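Local coordinates for extracellular solute-binding protein family 1 (Pseudothermotoga lettingae, PDB 5CI5) that binds the sugar alpha-D-tagatose and probably delivers it, as an extracellular solute-binding protein, to an ABC transporter for uptake, at residues K214-K227 against P397-N409. Sequence-based numbering, arbitrary orientation.
Sequences KAAFDSPEGLKALK and PEEAIKIAAENVN
I401 and F217 pass alongside one another, running opposite ways, where the 397-409 helix meets the chain leading into helix 220-227. With chi1 at -159°, I401 turns CG1 away from its own amide N to the edge of the F217 ring, 3.8 Å from F217 CD1; I401 CD1 goes on to F217 O and the backbone of G222. Farther round the ring edge stands V408, whose CG2 is 4.0 Å from F217 CE2. Y196 of helix 190-202 touches both F217 and I401, extending this apolar core. Polar links flank it. N409 OD1 accepts from A215 N at 2.7 Å, in the carbonyl plane and almost straight (177°); one water links N409 ND2 to A215 O, and another, beside mid-helix, D218 OD2 to K402 O. At the other end K227 CG packs on P397 CB (3.8 Å), and K227 NZ forms a salt bridge to E398 OE2 (2.8 Å), meeting it on the syn side but 30° out of the carboxylate plane. Were K227 cut back to an alanine, the E398 carboxylate would probably lose this charged mate and the P397 ring part of its cover. The seam exemplifies a loop and the first turns of helix 220-227, N-capped by S219, packed on the C-terminal helix at the periphery of the solute-binding-protein fold.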
# COMPACT_ATOMS: atom_id res chain seq x y z
N LYS A 214 3.80 -1.57 23.07
CA LYS A 214 3.31 -0.29 23.51
C LYS A 214 3.23 0.68 22.32
O LYS A 214 4.05 0.62 21.41
CB LYS A 214 4.26 0.26 24.60
CG LYS A 214 3.96 1.64 25.15
CD LYS A 214 4.94 1.99 26.28
CE LYS A 214 4.98 3.48 26.58
NZ LYS A 214 5.47 4.29 25.41
N ALA A 215 2.25 1.58 22.34
CA ALA A 215 2.22 2.69 21.41
C ALA A 215 3.39 3.62 21.64
O ALA A 215 3.81 3.87 22.78
CB ALA A 215 0.91 3.46 21.52
N ALA A 216 3.92 4.16 20.56
CA ALA A 216 5.06 5.07 20.62
C ALA A 216 4.73 6.42 19.97
O ALA A 216 5.49 7.37 20.11
CB ALA A 216 6.28 4.45 19.96
N PHE A 217 3.60 6.51 19.27
CA PHE A 217 3.30 7.73 18.50
C PHE A 217 2.77 8.89 19.33
O PHE A 217 2.70 10.00 18.81
CB PHE A 217 2.31 7.44 17.35
CG PHE A 217 0.96 6.89 17.80
CD1 PHE A 217 -0.08 7.75 18.11
CD2 PHE A 217 0.72 5.53 17.89
CE1 PHE A 217 -1.32 7.26 18.49
CE2 PHE A 217 -0.51 5.04 18.28
CZ PHE A 217 -1.53 5.91 18.58
N ASP A 218 2.37 8.67 20.58
CA ASP A 218 1.93 9.79 21.45
C ASP A 218 3.17 10.46 22.05
O ASP A 218 3.50 10.29 23.23
CB ASP A 218 0.97 9.32 22.55
CG ASP A 218 0.32 10.51 23.32
OD1 ASP A 218 0.47 11.67 22.90
OD2 ASP A 218 -0.36 10.29 24.36
N SER A 219 3.85 11.18 21.17
CA SER A 219 5.14 11.78 21.41
C SER A 219 5.11 13.19 20.83
O SER A 219 4.22 13.52 20.06
CB SER A 219 6.24 10.98 20.73
OG SER A 219 6.06 11.08 19.30
N PRO A 220 6.11 14.02 21.15
CA PRO A 220 6.13 15.34 20.50
C PRO A 220 6.21 15.22 18.97
O PRO A 220 5.51 15.98 18.25
CB PRO A 220 7.39 15.98 21.09
CG PRO A 220 7.46 15.37 22.46
CD PRO A 220 7.07 13.93 22.26
N GLU A 221 7.00 14.27 18.48
CA GLU A 221 7.11 13.98 17.05
C GLU A 221 5.76 13.58 16.46
O GLU A 221 5.36 14.08 15.39
CB GLU A 221 8.14 12.85 16.79
CG GLU A 221 9.54 13.15 17.23
CD GLU A 221 9.84 12.61 18.62
OE1 GLU A 221 8.91 12.61 19.46
OE2 GLU A 221 11.00 12.19 18.87
N GLY A 222 5.04 12.69 17.14
CA GLY A 222 3.76 12.20 16.66
C GLY A 222 2.71 13.29 16.62
O GLY A 222 1.83 13.30 15.75
N LEU A 223 2.80 14.21 17.58
CA LEU A 223 1.87 15.34 17.61
C LEU A 223 2.16 16.30 16.45
O LEU A 223 1.25 16.76 15.76
CB LEU A 223 1.97 16.08 18.95
CG LEU A 223 1.06 17.30 19.04
CD1 LEU A 223 -0.41 16.86 19.12
CD2 LEU A 223 1.40 18.17 20.26
N LYS A 224 3.45 16.60 16.24
CA LYS A 224 3.87 17.46 15.15
C LYS A 224 3.37 16.89 13.81
O LYS A 224 2.83 17.62 12.97
CB LYS A 224 5.40 17.60 15.15
CG LYS A 224 5.91 18.63 14.18
CD LYS A 224 7.41 18.68 14.15
CE LYS A 224 7.90 19.75 13.20
NZ LYS A 224 9.38 19.78 13.19
N ALA A 225 3.55 15.58 13.62
CA ALA A 225 3.08 14.90 12.41
C ALA A 225 1.58 14.99 12.26
O ALA A 225 1.07 15.28 11.19
CB ALA A 225 3.52 13.43 12.44
N LEU A 226 0.85 14.75 13.35
CA LEU A 226 -0.61 14.82 13.30
C LEU A 226 -1.09 16.24 12.94
O LEU A 226 -2.00 16.40 12.12
CB LEU A 226 -1.22 14.38 14.64
CG LEU A 226 -2.74 14.44 14.71
CD1 LEU A 226 -3.43 13.64 13.59
CD2 LEU A 226 -3.24 13.96 16.08
N LYS A 227 -0.49 17.24 13.55
CA LYS A 227 -0.88 18.63 13.29
C LYS A 227 -0.57 19.03 11.84
O LYS A 227 -1.42 19.62 11.18
CB LYS A 227 -0.17 19.57 14.26
CG LYS A 227 -0.76 19.49 15.64
CD LYS A 227 -0.23 20.57 16.58
CE LYS A 227 -0.99 20.47 17.90
NZ LYS A 227 -0.69 21.60 18.82
N PRO A 397 -5.82 17.89 18.17
CA PRO A 397 -4.81 16.85 17.95
C PRO A 397 -4.32 16.22 19.28
O PRO A 397 -4.18 15.00 19.36
CB PRO A 397 -3.69 17.61 17.22
CG PRO A 397 -4.45 18.69 16.45
CD PRO A 397 -5.56 19.11 17.37
N GLU A 398 -4.14 17.03 20.31
CA GLU A 398 -3.67 16.52 21.59
C GLU A 398 -4.67 15.52 22.18
O GLU A 398 -4.29 14.45 22.67
CB GLU A 398 -3.44 17.66 22.58
CG GLU A 398 -2.17 18.48 22.31
CD GLU A 398 -2.35 19.62 21.32
OE1 GLU A 398 -3.38 19.67 20.60
OE2 GLU A 398 -1.43 20.45 21.26
N GLU A 399 -5.96 15.87 22.15
CA GLU A 399 -6.98 14.97 22.66
C GLU A 399 -7.04 13.67 21.85
O GLU A 399 -7.19 12.57 22.39
CB GLU A 399 -8.35 15.66 22.66
CG GLU A 399 -8.48 16.83 23.61
CD GLU A 399 -9.70 17.73 23.32
OE1 GLU A 399 -10.25 17.74 22.19
OE2 GLU A 399 -10.11 18.47 24.25
N ALA A 400 -6.92 13.79 20.53
CA ALA A 400 -7.12 12.64 19.65
C ALA A 400 -5.98 11.63 19.81
O ALA A 400 -6.20 10.42 19.82
CB ALA A 400 -7.22 13.10 18.21
N ILE A 401 -4.76 12.13 19.87
CA ILE A 401 -3.58 11.28 19.93
C ILE A 401 -3.48 10.58 21.30
O ILE A 401 -3.07 9.42 21.37
CB ILE A 401 -2.30 12.12 19.59
CG1 ILE A 401 -1.14 11.22 19.15
CG2 ILE A 401 -1.91 13.02 20.76
CD1 ILE A 401 0.03 12.00 18.51
N LYS A 402 -3.91 11.26 22.38
CA LYS A 402 -4.03 10.62 23.69
C LYS A 402 -4.94 9.40 23.66
O LYS A 402 -4.54 8.31 24.12
CB LYS A 402 -4.53 11.62 24.72
CG LYS A 402 -4.77 11.00 26.11
CD LYS A 402 -5.42 12.00 27.05
CE LYS A 402 -5.75 11.38 28.40
NZ LYS A 402 -6.85 10.37 28.35
N ILE A 403 -6.15 9.58 23.14
CA ILE A 403 -7.14 8.50 23.07
C ILE A 403 -6.66 7.35 22.20
O ILE A 403 -6.75 6.18 22.59
CB ILE A 403 -8.47 9.04 22.54
CG1 ILE A 403 -9.11 9.92 23.62
CG2 ILE A 403 -9.41 7.88 22.15
CD1 ILE A 403 -10.30 10.69 23.14
N ALA A 404 -6.13 7.67 21.02
CA ALA A 404 -5.67 6.64 20.12
C ALA A 404 -4.58 5.78 20.75
O ALA A 404 -4.60 4.56 20.64
CB ALA A 404 -5.16 7.27 18.81
N ALA A 405 -3.64 6.42 21.43
CA ALA A 405 -2.53 5.69 22.02
C ALA A 405 -3.02 4.84 23.19
O ALA A 405 -2.59 3.70 23.34
CB ALA A 405 -1.44 6.66 22.47
N GLU A 406 -3.91 5.39 23.99
CA GLU A 406 -4.50 4.62 25.09
C GLU A 406 -5.24 3.39 24.57
O GLU A 406 -5.11 2.29 25.11
CB GLU A 406 -5.41 5.51 25.93
CG GLU A 406 -4.59 6.46 26.81
CD GLU A 406 -5.38 7.54 27.54
OE1 GLU A 406 -6.58 7.72 27.26
OE2 GLU A 406 -4.78 8.21 28.40
N ASN A 407 -5.99 3.55 23.48
CA ASN A 407 -6.72 2.43 22.91
C ASN A 407 -5.78 1.40 22.31
O ASN A 407 -6.01 0.19 22.39
CB ASN A 407 -7.70 2.92 21.85
CG ASN A 407 -8.88 3.65 22.46
OD1 ASN A 407 -9.13 3.57 23.66
ND2 ASN A 407 -9.61 4.38 21.62
N VAL A 408 -4.71 1.87 21.68
CA VAL A 408 -3.72 0.94 21.13
C VAL A 408 -3.07 0.14 22.27
O VAL A 408 -2.85 -1.07 22.14
CB VAL A 408 -2.66 1.70 20.31
CG1 VAL A 408 -1.43 0.83 20.04
CG2 VAL A 408 -3.27 2.18 19.01
N ASN A 409 -2.77 0.78 23.39
CA ASN A 409 -2.15 0.04 24.48
C ASN A 409 -3.09 -1.00 25.07
O ASN A 409 -2.64 -2.07 25.49
CB ASN A 409 -1.66 1.00 25.57
CG ASN A 409 -0.42 1.75 25.16
OD1 ASN A 409 0.31 1.32 24.26
ND2 ASN A 409 -0.14 2.86 25.83
O HOH W 1 2.12 4.53 24.91
O HOH W 2 -1.84 8.22 25.49